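Local coordinates for protein GH127 beta-L-arabinofuranoside (Geobacillus stearothermophilus, PDB 4QK0) that probably hydrolyses beta-L-arabinofuranosides, releasing L-arabinose, as a glycoside hydrolase of family GH127, at residues Leu101-Ile106 and Thr158-Phe163; Leu295-Thr300 and Asp353-Asp358; Met372-Lys377 and Trp633-Glu638; Ser606-Asn609 and Tyr613-Ile616. All blocks are in the same frame, centred on the assembly; numbering follows the deposited sequence.

Contact 1 of 4, residues Leu101-Ile106 and Thr158-Phe163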
loop_
_atom_site.group_PDB
_atom_site.type_symbol
_atom_site.label_atom_id
_atom_site.label_comp_id
_atom_site.label_asym_id
_atom_site.label_seq_id
_atom_site.Cartn_x
_atom_site.Cartn_y
_atom_site.Cartn_z
ATOM N N LEU A 101 15.115 43.525 4.335
ATOM C CA LEU A 101 15.649 42.173 4.179
ATOM C C LEU A 101 15.499 41.739 2.732
ATOM O O LEU A 101 16.424 41.242 2.148
ATOM C CB LEU A 101 14.922 41.175 5.070
ATOM C CG LEU A 101 15.110 41.341 6.563
ATOM C CD1 LEU A 101 14.253 40.307 7.301
ATOM C CD2 LEU A 101 16.573 41.192 6.975
ATOM N N ALA A 102 14.312 41.928 2.173
ATOM C CA ALA A 102 14.042 41.529 0.777
ATOM C C ALA A 102 14.888 42.286 -0.202
ATOM O O ALA A 102 15.515 41.693 -1.088
ATOM C CB ALA A 102 12.573 41.733 0.458
ATOM N N ASP A 103 14.942 43.608 -0.042
ATOM C CA ASP A 103 15.816 44.432 -0.908
ATOM C C ASP A 103 17.269 43.976 -0.924
ATOM O O ASP A 103 17.867 43.964 -1.971
ATOM C CB ASP A 103 15.691 45.933 -0.558
ATOM C CG ASP A 103 14.325 46.532 -1.000
ATOM O OD1 ASP A 103 13.642 45.948 -1.875
ATOM O OD2 ASP A 103 13.919 47.554 -0.443
ATOM N N ASP A 104 17.813 43.585 0.233
ATOM C CA ASP A 104 19.199 43.166 0.342
ATOM C C ASP A 104 19.403 41.821 -0.342
ATOM O O ASP A 104 20.429 41.598 -0.975
ATOM C CB ASP A 104 19.637 43.024 1.816
ATOM C CG ASP A 104 19.722 44.378 2.564
ATOM O OD1 ASP A 104 19.745 45.435 1.899
ATOM O OD2 ASP A 104 19.782 44.372 3.830
ATOM N N VAL A 105 18.448 40.907 -0.171
ATOM C CA VAL A 105 18.523 39.625 -0.840
ATOM C C VAL A 105 18.496 39.870 -2.321
ATOM O O VAL A 105 19.261 39.290 -3.075
ATOM C CB VAL A 105 17.331 38.709 -0.450
ATOM C CG1 VAL A 105 17.261 37.466 -1.328
ATOM C CG2 VAL A 105 17.421 38.324 1.019
ATOM N N ILE A 106 17.634 40.773 -2.747
ATOM C CA ILE A 106 17.498 41.067 -4.161
ATOM C C ILE A 106 18.789 41.599 -4.738
ATOM O O ILE A 106 19.192 41.210 -5.847
ATOM C CB ILE A 106 16.313 42.032 -4.389
ATOM C CG1 ILE A 106 15.002 41.295 -4.189
ATOM C CG2 ILE A 106 16.343 42.615 -5.789
ATOM C CD1 ILE A 106 13.789 42.176 -3.991
ATOM N N THR A 158 5.472 46.538 -4.189
ATOM C CA THR A 158 6.290 47.630 -3.690
ATOM C C THR A 158 6.561 48.717 -4.714
ATOM O O THR A 158 7.049 49.774 -4.344
ATOM C CB THR A 158 7.665 47.139 -3.234
ATOM O OG1 THR A 158 8.389 46.613 -4.362
ATOM C CG2 THR A 158 7.529 46.109 -2.154
ATOM N N GLY A 159 6.309 48.452 -5.984
ATOM C CA GLY A 159 6.699 49.404 -7.066
ATOM C C GLY A 159 8.162 49.326 -7.431
ATOM O O GLY A 159 8.593 49.926 -8.390
ATOM N N LYS A 160 8.949 48.554 -6.680
ATOM C CA LYS A 160 10.381 48.443 -6.960
ATOM C C LYS A 160 10.682 47.413 -8.031
ATOM O O LYS A 160 10.409 46.244 -7.851
ATOM C CB LYS A 160 11.155 48.108 -5.669
ATOM C CG LYS A 160 10.979 49.158 -4.594
ATOM C CD LYS A 160 11.621 48.737 -3.301
ATOM C CE LYS A 160 11.425 49.826 -2.270
ATOM N NZ LYS A 160 11.748 49.295 -0.919
ATOM N N ARG A 161 11.366 47.864 -9.069
ATOM C CA ARG A 161 11.582 47.160 -10.308
ATOM C C ARG A 161 12.884 46.393 -10.381
ATOM O O ARG A 161 13.127 45.665 -11.351
ATOM C CB ARG A 161 11.807 48.253 -11.413
ATOM C CG ARG A 161 10.700 48.600 -12.367
ATOM C CD ARG A 161 11.240 49.077 -13.706
ATOM N NE ARG A 161 10.286 48.643 -14.725
ATOM C CZ ARG A 161 10.349 47.486 -15.380
ATOM N NH1 ARG A 161 11.363 46.664 -15.177
ATOM N NH2 ARG A 161 9.405 47.153 -16.256
ATOM N N ARG A 162 13.779 46.661 -9.458
ATOM C CA ARG A 162 15.098 46.050 -9.494
ATOM C C ARG A 162 15.050 44.507 -9.726
ATOM O O ARG A 162 15.735 43.969 -10.593
ATOM C CB ARG A 162 15.801 46.388 -8.176
ATOM C CG ARG A 162 17.182 45.823 -8.033
ATOM C CD ARG A 162 18.209 46.594 -8.827
ATOM N NE ARG A 162 19.490 45.943 -8.553
ATOM C CZ ARG A 162 20.243 45.278 -9.436
ATOM N NH1 ARG A 162 19.914 45.189 -10.712
ATOM N NH2 ARG A 162 21.364 44.707 -9.021
ATOM N N PHE A 163 14.199 43.819 -8.973
ATOM C CA PHE A 163 14.164 42.344 -9.022
ATOM C C PHE A 163 13.578 41.967 -10.380
ATOM O O PHE A 163 14.094 41.116 -11.097
ATOM C CB PHE A 163 13.349 41.830 -7.828
ATOM C CG PHE A 163 13.403 40.309 -7.591
ATOM C CD1 PHE A 163 14.267 39.460 -8.286
ATOM C CD2 PHE A 163 12.569 39.746 -6.601
ATOM C CE1 PHE A 163 14.278 38.086 -8.010
ATOM C CE2 PHE A 163 12.580 38.398 -6.347
ATOM C CZ PHE A 163 13.441 37.558 -7.045
#

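Contact 2 of 4, residues Leu295-Thr300 and Asp353-Asp358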
loop_
_atom_site.group_PDB
_atom_site.type_symbol
_atom_site.label_atom_id
_atom_site.label_comp_id
_atom_site.label_asym_id
_atom_site.label_seq_id
_atom_site.Cartn_x
_atom_site.Cartn_y
_atom_site.Cartn_z
ATOM N N LEU A 295 -8.747 17.595 -19.270
ATOM C CA LEU A 295 -7.908 17.273 -18.139
ATOM C C LEU A 295 -8.542 17.692 -16.831
ATOM O O LEU A 295 -8.467 16.956 -15.865
ATOM C CB LEU A 295 -6.538 17.876 -18.300
ATOM C CG LEU A 295 -5.735 17.167 -19.401
ATOM C CD1 LEU A 295 -4.623 18.047 -19.922
ATOM C CD2 LEU A 295 -5.127 15.882 -18.891
ATOM N N TRP A 296 -9.214 18.839 -16.819
ATOM C CA TRP A 296 -9.938 19.283 -15.662
ATOM C C TRP A 296 -10.968 18.282 -15.219
ATOM O O TRP A 296 -11.119 18.005 -14.029
ATOM C CB TRP A 296 -10.672 20.594 -15.951
ATOM C CG TRP A 296 -11.576 20.973 -14.855
ATOM C CD1 TRP A 296 -12.891 20.773 -14.776
ATOM C CD2 TRP A 296 -11.186 21.583 -13.640
ATOM N NE1 TRP A 296 -13.368 21.228 -13.586
ATOM C CE2 TRP A 296 -12.333 21.739 -12.875
ATOM C CE3 TRP A 296 -9.977 22.050 -13.156
ATOM C CZ2 TRP A 296 -12.330 22.336 -11.660
ATOM C CZ3 TRP A 296 -9.936 22.612 -11.949
ATOM C CH2 TRP A 296 -11.119 22.752 -11.179
ATOM N N GLU A 297 -11.775 17.839 -16.146
ATOM C CA GLU A 297 -12.788 16.842 -15.843
ATOM C C GLU A 297 -12.145 15.547 -15.338
ATOM O O GLU A 297 -12.646 14.947 -14.409
ATOM C CB GLU A 297 -13.632 16.541 -17.090
ATOM C CG GLU A 297 -14.512 17.747 -17.491
ATOM C CD GLU A 297 -15.658 18.030 -16.505
ATOM O OE1 GLU A 297 -16.535 17.136 -16.355
ATOM O OE2 GLU A 297 -15.702 19.117 -15.858
ATOM N N ASN A 298 -11.035 15.119 -15.946
ATOM C CA ASN A 298 -10.420 13.907 -15.509
ATOM C C ASN A 298 -9.895 14.054 -14.057
ATOM O O ASN A 298 -10.112 13.178 -13.214
ATOM C CB ASN A 298 -9.296 13.510 -16.398
ATOM C CG ASN A 298 -8.717 12.142 -16.001
ATOM O OD1 ASN A 298 -7.558 12.015 -15.599
ATOM N ND2 ASN A 298 -9.523 11.097 -16.189
ATOM N N VAL A 299 -9.196 15.148 -13.766
ATOM C CA VAL A 299 -8.616 15.327 -12.429
ATOM C C VAL A 299 -9.736 15.431 -11.394
ATOM O O VAL A 299 -9.717 14.714 -10.408
ATOM C CB VAL A 299 -7.731 16.576 -12.340
ATOM C CG1 VAL A 299 -7.395 16.865 -10.912
ATOM C CG2 VAL A 299 -6.483 16.364 -13.118
ATOM N N THR A 300 -10.724 16.278 -11.649
ATOM C CA THR A 300 -11.628 16.691 -10.614
ATOM C C THR A 300 -12.825 15.769 -10.513
ATOM O O THR A 300 -13.499 15.794 -9.507
ATOM C CB THR A 300 -12.149 18.149 -10.797
ATOM O OG1 THR A 300 -12.914 18.257 -12.000
ATOM C CG2 THR A 300 -11.023 19.082 -10.837
ATOM N N ASP A 353 -17.110 29.401 -14.818
ATOM C CA ASP A 353 -17.926 28.286 -14.369
ATOM C C ASP A 353 -17.688 28.088 -12.860
ATOM O O ASP A 353 -16.551 27.865 -12.397
ATOM C CB ASP A 353 -17.558 27.049 -15.177
ATOM C CG ASP A 353 -18.480 25.897 -14.936
ATOM O OD1 ASP A 353 -19.030 25.710 -13.795
ATOM O OD2 ASP A 353 -18.659 25.157 -15.910
ATOM N N GLY A 354 -18.757 28.203 -12.107
ATOM C CA GLY A 354 -18.742 27.977 -10.682
ATOM C C GLY A 354 -18.057 26.665 -10.263
ATOM O O GLY A 354 -17.465 26.616 -9.199
ATOM N N LYS A 355 -18.072 25.636 -11.102
ATOM C CA LYS A 355 -17.421 24.365 -10.726
ATOM C C LYS A 355 -15.931 24.517 -10.504
ATOM O O LYS A 355 -15.368 23.806 -9.709
ATOM C CB LYS A 355 -17.726 23.261 -11.718
ATOM C CG LYS A 355 -16.880 23.303 -12.994
ATOM C CD LYS A 355 -17.504 22.484 -14.170
ATOM C CE LYS A 355 -16.857 22.817 -15.508
ATOM N NZ LYS A 355 -16.628 21.680 -16.393
ATOM N N TYR A 356 -15.304 25.499 -11.137
ATOM C CA TYR A 356 -13.893 25.774 -10.947
ATOM C C TYR A 356 -13.667 26.378 -9.583
ATOM O O TYR A 356 -12.703 26.040 -8.858
ATOM C CB TYR A 356 -13.311 26.716 -12.033
ATOM C CG TYR A 356 -13.502 26.201 -13.472
ATOM C CD1 TYR A 356 -13.303 24.867 -13.783
ATOM C CD2 TYR A 356 -13.834 27.045 -14.510
ATOM C CE1 TYR A 356 -13.463 24.393 -15.067
ATOM C CE2 TYR A 356 -14.009 26.573 -15.807
ATOM C CZ TYR A 356 -13.847 25.253 -16.074
ATOM O OH TYR A 356 -13.981 24.774 -17.347
ATOM N N ALA A 357 -14.522 27.322 -9.234
ATOM C CA ALA A 357 -14.351 27.992 -7.975
ATOM C C ALA A 357 -14.755 27.062 -6.830
ATOM O O ALA A 357 -14.278 27.222 -5.726
ATOM C CB ALA A 357 -15.136 29.309 -7.943
ATOM N N ASP A 358 -15.647 26.129 -7.102
ATOM C CA ASP A 358 -16.084 25.124 -6.139
ATOM C C ASP A 358 -14.900 24.276 -5.729
ATOM O O ASP A 358 -14.659 24.113 -4.527
ATOM C CB ASP A 358 -17.197 24.244 -6.687
ATOM C CG ASP A 358 -18.541 24.975 -6.762
ATOM O OD1 ASP A 358 -18.753 26.064 -6.106
ATOM O OD2 ASP A 358 -19.423 24.420 -7.454
#

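Contact 3 of 4, residues Met372-Lys377 and Trp633-Glu638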
loop_
_atom_site.group_PDB
_atom_site.type_symbol
_atom_site.label_atom_id
_atom_site.label_comp_id
_atom_site.label_asym_id
_atom_site.label_seq_id
_atom_site.Cartn_x
_atom_site.Cartn_y
_atom_site.Cartn_z
HETATM N N MSE A 372 -0.812 22.457 7.664
HETATM C CA MSE A 372 -0.166 23.146 8.758
HETATM C C MSE A 372 -0.958 22.990 10.017
HETATM O O MSE A 372 -2.175 22.833 10.001
HETATM C CB MSE A 372 0.141 24.648 8.489
HETATM C CG MSE A 372 -1.114 25.483 8.215
HETATM SE SE MSE A 372 -0.725 27.447 8.221
HETATM C CE MSE A 372 1.223 27.372 8.102
ATOM N N ASP A 373 -0.219 23.034 11.132
ATOM C CA ASP A 373 -0.827 23.180 12.466
ATOM C C ASP A 373 -1.456 24.554 12.518
ATOM O O ASP A 373 -0.977 25.503 11.838
ATOM C CB ASP A 373 0.248 23.108 13.612
ATOM C CG ASP A 373 0.629 21.655 14.052
ATOM O OD1 ASP A 373 -0.023 20.639 13.679
ATOM O OD2 ASP A 373 1.615 21.544 14.847
ATOM N N LEU A 374 -2.456 24.684 13.368
ATOM C CA LEU A 374 -3.199 25.906 13.449
ATOM C C LEU A 374 -2.298 27.105 13.762
ATOM O O LEU A 374 -2.603 28.192 13.316
ATOM C CB LEU A 374 -4.286 25.788 14.468
ATOM C CG LEU A 374 -5.399 24.817 14.092
ATOM C CD1 LEU A 374 -6.205 24.492 15.334
ATOM C CD2 LEU A 374 -6.322 25.379 12.991
ATOM N N ASP A 375 -1.206 26.892 14.512
ATOM C CA ASP A 375 -0.262 27.972 14.906
ATOM C C ASP A 375 0.900 28.132 13.956
ATOM O O ASP A 375 1.853 28.874 14.242
ATOM C CB ASP A 375 0.266 27.774 16.371
ATOM C CG ASP A 375 1.132 26.511 16.549
ATOM O OD1 ASP A 375 1.510 25.845 15.560
ATOM O OD2 ASP A 375 1.449 26.161 17.715
ATOM N N GLY A 376 0.881 27.377 12.860
ATOM C CA GLY A 376 1.899 27.502 11.848
ATOM C C GLY A 376 3.295 27.010 12.151
ATOM O O GLY A 376 4.234 27.264 11.366
ATOM N N LYS A 377 3.483 26.253 13.232
ATOM C CA LYS A 377 4.839 25.828 13.580
ATOM C C LYS A 377 5.295 24.531 12.962
ATOM O O LYS A 377 6.499 24.315 12.850
ATOM C CB LYS A 377 4.988 25.716 15.100
ATOM C CG LYS A 377 5.079 27.051 15.765
ATOM C CD LYS A 377 5.036 26.916 17.263
ATOM C CE LYS A 377 5.105 28.313 17.856
ATOM N NZ LYS A 377 4.688 28.314 19.281
ATOM N N TRP A 633 -7.440 18.710 11.982
ATOM C CA TRP A 633 -7.040 17.456 12.622
ATOM C C TRP A 633 -5.580 17.542 13.019
ATOM O O TRP A 633 -4.835 18.403 12.537
ATOM C CB TRP A 633 -7.366 16.235 11.689
ATOM C CG TRP A 633 -6.256 15.787 10.783
ATOM C CD1 TRP A 633 -5.919 16.308 9.593
ATOM C CD2 TRP A 633 -5.348 14.702 11.023
ATOM N NE1 TRP A 633 -4.823 15.679 9.102
ATOM C CE2 TRP A 633 -4.466 14.662 9.947
ATOM C CE3 TRP A 633 -5.184 13.780 12.086
ATOM C CZ2 TRP A 633 -3.437 13.726 9.855
ATOM C CZ3 TRP A 633 -4.168 12.866 12.010
ATOM C CH2 TRP A 633 -3.309 12.823 10.886
ATOM N N CYS A 634 -5.186 16.673 13.941
ATOM C CA CYS A 634 -3.790 16.541 14.408
ATOM C C CYS A 634 -3.254 17.810 15.063
ATOM O O CYS A 634 -2.053 18.063 15.012
ATOM C CB CYS A 634 -2.885 16.134 13.279
ATOM S SG CYS A 634 -1.414 15.236 13.753
ATOM N N ASN A 635 -4.131 18.570 15.697
ATOM C CA ASN A 635 -3.693 19.644 16.573
ATOM C C ASN A 635 -3.854 19.298 18.066
ATOM O O ASN A 635 -3.538 20.096 18.899
ATOM C CB ASN A 635 -4.452 20.947 16.272
ATOM C CG ASN A 635 -3.974 21.569 14.970
ATOM O OD1 ASN A 635 -3.014 22.325 14.930
ATOM N ND2 ASN A 635 -4.627 21.195 13.899
ATOM N N ARG A 636 -4.322 18.091 18.377
ATOM C CA ARG A 636 -4.530 17.665 19.743
ATOM C C ARG A 636 -3.875 16.319 19.986
ATOM O O ARG A 636 -4.369 15.500 20.693
ATOM C CB ARG A 636 -6.009 17.617 19.997
ATOM C CG ARG A 636 -6.633 19.006 19.904
ATOM C CD ARG A 636 -8.147 18.977 19.923
ATOM N NE ARG A 636 -8.707 18.181 18.830
ATOM C CZ ARG A 636 -9.907 17.618 18.845
ATOM N NH1 ARG A 636 -10.691 17.713 19.912
ATOM N NH2 ARG A 636 -10.302 16.889 17.829
ATOM N N GLY A 637 -2.709 16.139 19.411
ATOM C CA GLY A 637 -1.891 14.971 19.618
ATOM C C GLY A 637 -2.126 13.851 18.621
ATOM O O GLY A 637 -3.129 13.792 17.905
ATOM N N GLU A 638 -1.165 12.950 18.607
ATOM C CA GLU A 638 -1.187 11.783 17.751
ATOM C C GLU A 638 -2.411 10.915 18.032
ATOM O O GLU A 638 -2.845 10.762 19.169
ATOM C CB GLU A 638 0.092 10.981 17.943
ATOM C CG GLU A 638 0.297 9.898 16.898
ATOM C CD GLU A 638 1.739 9.394 16.809
ATOM O OE1 GLU A 638 2.686 10.180 16.943
ATOM O OE2 GLU A 638 1.931 8.184 16.642
HETATM O O HOH W 1 -4.292 22.418 11.212
HETATM O O HOH W 2 0.598 17.993 14.450
HETATM O O HOH W 3 -1.529 24.397 16.631
#

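Contact 4 of 4, residues Ser606-Asn609 and Tyr613-Ile616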
loop_
_atom_site.group_PDB
_atom_site.type_symbol
_atom_site.label_atom_id
_atom_site.label_comp_id
_atom_site.label_asym_id
_atom_site.label_seq_id
_atom_site.Cartn_x
_atom_site.Cartn_y
_atom_site.Cartn_z
ATOM N N SER A 606 -15.738 -6.728 23.611
ATOM C CA SER A 606 -15.963 -7.489 24.852
ATOM C C SER A 606 -16.653 -8.812 24.591
ATOM O O SER A 606 -16.281 -9.819 25.167
ATOM C CB SER A 606 -16.801 -6.682 25.827
ATOM O OG SER A 606 -16.102 -5.524 26.222
ATOM N N ALA A 607 -17.643 -8.804 23.710
ATOM C CA ALA A 607 -18.263 -10.042 23.250
ATOM C C ALA A 607 -17.317 -10.937 22.443
ATOM O O ALA A 607 -17.615 -12.101 22.209
ATOM C CB ALA A 607 -19.506 -9.741 22.432
ATOM N N TRP A 608 -16.186 -10.408 22.002
ATOM C CA TRP A 608 -15.197 -11.227 21.320
ATOM C C TRP A 608 -14.359 -11.912 22.395
ATOM O O TRP A 608 -14.335 -11.499 23.557
ATOM C CB TRP A 608 -14.366 -10.409 20.304
ATOM C CG TRP A 608 -14.214 -11.105 18.918
ATOM C CD1 TRP A 608 -13.255 -11.982 18.543
ATOM C CD2 TRP A 608 -15.055 -10.930 17.773
ATOM N NE1 TRP A 608 -13.437 -12.378 17.233
ATOM C CE2 TRP A 608 -14.539 -11.746 16.741
ATOM C CE3 TRP A 608 -16.181 -10.165 17.533
ATOM C CZ2 TRP A 608 -15.091 -11.816 15.513
ATOM C CZ3 TRP A 608 -16.741 -10.210 16.277
ATOM C CH2 TRP A 608 -16.203 -11.038 15.292
ATOM N N ASN A 609 -13.704 -12.977 21.960
ATOM C CA ASN A 609 -13.123 -13.977 22.812
ATOM C C ASN A 609 -11.637 -14.288 22.455
ATOM O O ASN A 609 -11.176 -15.436 22.575
ATOM C CB ASN A 609 -13.946 -15.236 22.566
ATOM C CG ASN A 609 -14.057 -15.574 21.083
ATOM O OD1 ASN A 609 -13.451 -14.918 20.229
ATOM N ND2 ASN A 609 -14.876 -16.568 20.769
ATOM N N TYR A 613 -11.169 -15.198 13.753
ATOM C CA TYR A 613 -12.285 -15.384 12.836
ATOM C C TYR A 613 -13.385 -16.191 13.509
ATOM O O TYR A 613 -13.088 -17.202 14.114
ATOM C CB TYR A 613 -11.822 -16.114 11.582
ATOM C CG TYR A 613 -10.695 -15.374 10.886
ATOM C CD1 TYR A 613 -10.897 -14.121 10.366
ATOM C CD2 TYR A 613 -9.411 -15.934 10.753
ATOM C CE1 TYR A 613 -9.870 -13.414 9.799
ATOM C CE2 TYR A 613 -8.394 -15.224 10.145
ATOM C CZ TYR A 613 -8.643 -13.926 9.709
ATOM O OH TYR A 613 -7.659 -13.172 9.116
ATOM N N ARG A 614 -14.638 -15.739 13.419
ATOM C CA ARG A 614 -15.799 -16.416 13.997
ATOM C C ARG A 614 -17.036 -16.288 13.111
ATOM O O ARG A 614 -17.298 -15.197 12.610
ATOM C CB ARG A 614 -16.219 -15.716 15.258
ATOM C CG ARG A 614 -15.284 -15.891 16.410
ATOM C CD ARG A 614 -15.624 -14.901 17.500
ATOM N NE ARG A 614 -16.684 -15.354 18.400
ATOM C CZ ARG A 614 -17.175 -14.620 19.408
ATOM N NH1 ARG A 614 -16.703 -13.401 19.661
ATOM N NH2 ARG A 614 -18.136 -15.119 20.162
ATOM N N PRO A 615 -17.850 -17.343 13.022
ATOM C CA PRO A 615 -19.141 -17.334 12.366
ATOM C C PRO A 615 -20.263 -16.785 13.235
ATOM O O PRO A 615 -21.339 -17.326 13.232
ATOM C CB PRO A 615 -19.391 -18.832 12.123
ATOM C CG PRO A 615 -18.813 -19.473 13.331
ATOM C CD PRO A 615 -17.569 -18.675 13.610
ATOM N N ILE A 616 -20.056 -15.708 13.945
ATOM C CA ILE A 616 -21.114 -15.189 14.796
ATOM C C ILE A 616 -21.598 -13.855 14.295
ATOM O O ILE A 616 -20.852 -13.152 13.650
ATOM C CB ILE A 616 -20.667 -15.003 16.263
ATOM C CG1 ILE A 616 -19.371 -14.194 16.319
ATOM C CG2 ILE A 616 -20.494 -16.353 16.967
ATOM C CD1 ILE A 616 -19.459 -12.887 17.064
#

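Contact 1 of 4, residues Leu101-Ile106 and Thr158-Phe163
Within the (alpha/alpha)6-barrel type of catalytic domain, this contact lays D103 and I106 of helix 96-112 against K160, R162 and F163, in and just after the short turn between helices 140-158 and 162-177. The turn is tightened by an ST turn, in which T158 OG1 accepts from K160 N at 3.1 Å. Its outer layer is ionic. K160, extended beyond CG, crosses the D103 side chain at about a right angle and brings NZ to 2.8 Å from OD2, on the syn lone pair of that oxygen. The ammonium also pairs with E99, one helical turn before D103, while D103 OD1 is engaged by the hydroxyl of Y154 in helix 140-158; the carboxylate thus ties two neighbouring helices to the turn. With D103 replaced by an alanine, the Y154 hydroxyl would probably lose this partner and K160 one of its two acidic mates. Below the salt bridge lies the apolar layer. The first torsion of I106 (chi1 -73°) sets CG2 opposite the backbone N, where it lies 4.0 Å from R162 CG; the guanidinium of R162 pairs with E107. The F163 side chain touches A150, A151 and L83. I106 meets its ring obliquely, with CG1 3.8 Å from F163 CD2, and the CG2 methyl of I106 rests 3.7 Å from F163 CB.

Contact 2 of 4, residues Leu295-Thr300 and Asp353-Asp358
The edge of the Y356 ring stands against one face of the W296 indole in a T-shaped pair, with planes 85° apart and 4.8 Å between the centroids of the tyrosine ring and the five-membered ring. Packing is tight here: Y356 CD1 comes to 3.4 Å from W296 CE2. The indole is thrust across by its first torsion, which sets CG anti to the backbone N (172°), and its opposite face is filled by T300 CG2, placed over its centre from one turn later in the same helix. The helices joined in this way, 286-302 and 354-365, belong to the helical barrel of the catalytic domain; the axes of 295-300 and 354-358 approach to 12.3 Å and cross at 40°, so the aromatic pair bridges the gap, with M347 of helix 334-350 touching the side chains of both W296 and Y356. D353 caps the second helix, its OD1 accepting from K355 N at 2.9 Å. Toward the partly exposed side the fit is looser. K355 CG passes the indole rim at 4.1 Å from W296 NE1, and the chain then bends at its last torsion to put NZ 2.8 Å from E297 OE2. That oxygen is met from above the carboxylate plane, and it also receives K301.

Contact 3 of 4, residues Met372-Lys377 and Trp633-Glu638
N635 holds CG anti to its own carbonyl carbon (chi1 -73°), and its amide is turned by the second torsion (-87°) so that OD1 faces the backbone of the opposing loop. There N635 OD1 accepts from L374 N at 2.9 Å in a nearly straight bond (172° at the hydrogen), though the donor is tilted from the carbonyl plane. The L374 side chain crosses that of N635 at about a right angle, with L374 CG 3.7 Å from N635 CG. The amide is gripped at both ends, OD1 by L374 N and a water, ND2 by A632 O and a second water, with L374 packed against it. A type I beta turn from D373 to G376, closed by G376 N to D373 O at 2.8 Å, presents the backbone N-H of L374 to N635. Water adds to the seam: one molecule donates to D373 OD1 (2.8 Å) and to C634 O (2.7 Å), and another donates to N635 OD1 (3.1 Å). D373 OD1 also forms a salt bridge with R404, which places its cation over the W633 ring. The contact joins the catalytic and C-terminal domains: the turn lies between helix 354-365 and strand 386-387, with L374 on Y26 of helix 22-42, whereas the loop of N635 connects strands 620-629 and 641-647 and rests W633 on C560 of strand 557-562.

Contact 4 of 4, residues Ser606-Asn609 and Tyr613-Ile616
W608 and R614 are 9.0 Å apart at their CA atoms, the first in an irregular loop and the second in an extended strand, so side chains span the gap. The setting is a loop of the C-terminal domain that leaves strand 593-603 and leads into the short strand 613-614, its two ends joined by a cation-pi interaction. R614 lays its aliphatic part over one indole face, R614 CD lying 3.6 Å from the centroid of the W608 five-membered ring in a CH-pi contact. A bend at the third torsion (85°) then carries the guanidinium back above the ring: R614 CZ is 4.6 Å from that W608 centroid, nearly on the ring normal. The guanidinium does not stack flat but stands upright on the indole, the planes 85° apart, with R614 NH1 nearest the ring at 3.5 Å from W608 CG. The same NH1 donates to A607 O, which lies close to the guanidinium plane. N609, whose OD1 is engaged by E611 N, sets ND2 over the rim of one guanidinium face, 3.2 Å from R614 NE; both are donors, so they pack without bonding. The methyl end of I616 covers the opposite face. A leucine in place of R614 would probably leave A607 O without this donor and the indole face without its cation. Y613 and R614 also pair in an antiparallel ladder with a strand of the second subunit, and the W608 ring meets that of H540 and packs on P541, both of that subunit. I616 reaches the indole as well, its CD1 lying 3.9 Å from W608 CZ3.

Overall arrangement
Contacts 1 and 2 both join helices of the catalytic domain, on opposite sides of the chain's centre, with 36 Å between their centres. Contact 3 instead couples that domain to the C-terminal one, its nearest atoms about 18 Å from contact 2 and about 17 Å from contact 1. Along the chain, contact 4 lies within the stretch between the two segments of contact 3, yet it is 38 Å away, centre to centre, and 69 Å from contact 1, where the C-terminal domain reaches out to the second subunit. The four thus mark the helical barrel, a domain junction and the subunit interface; no ligand marks the active site in these four contacts.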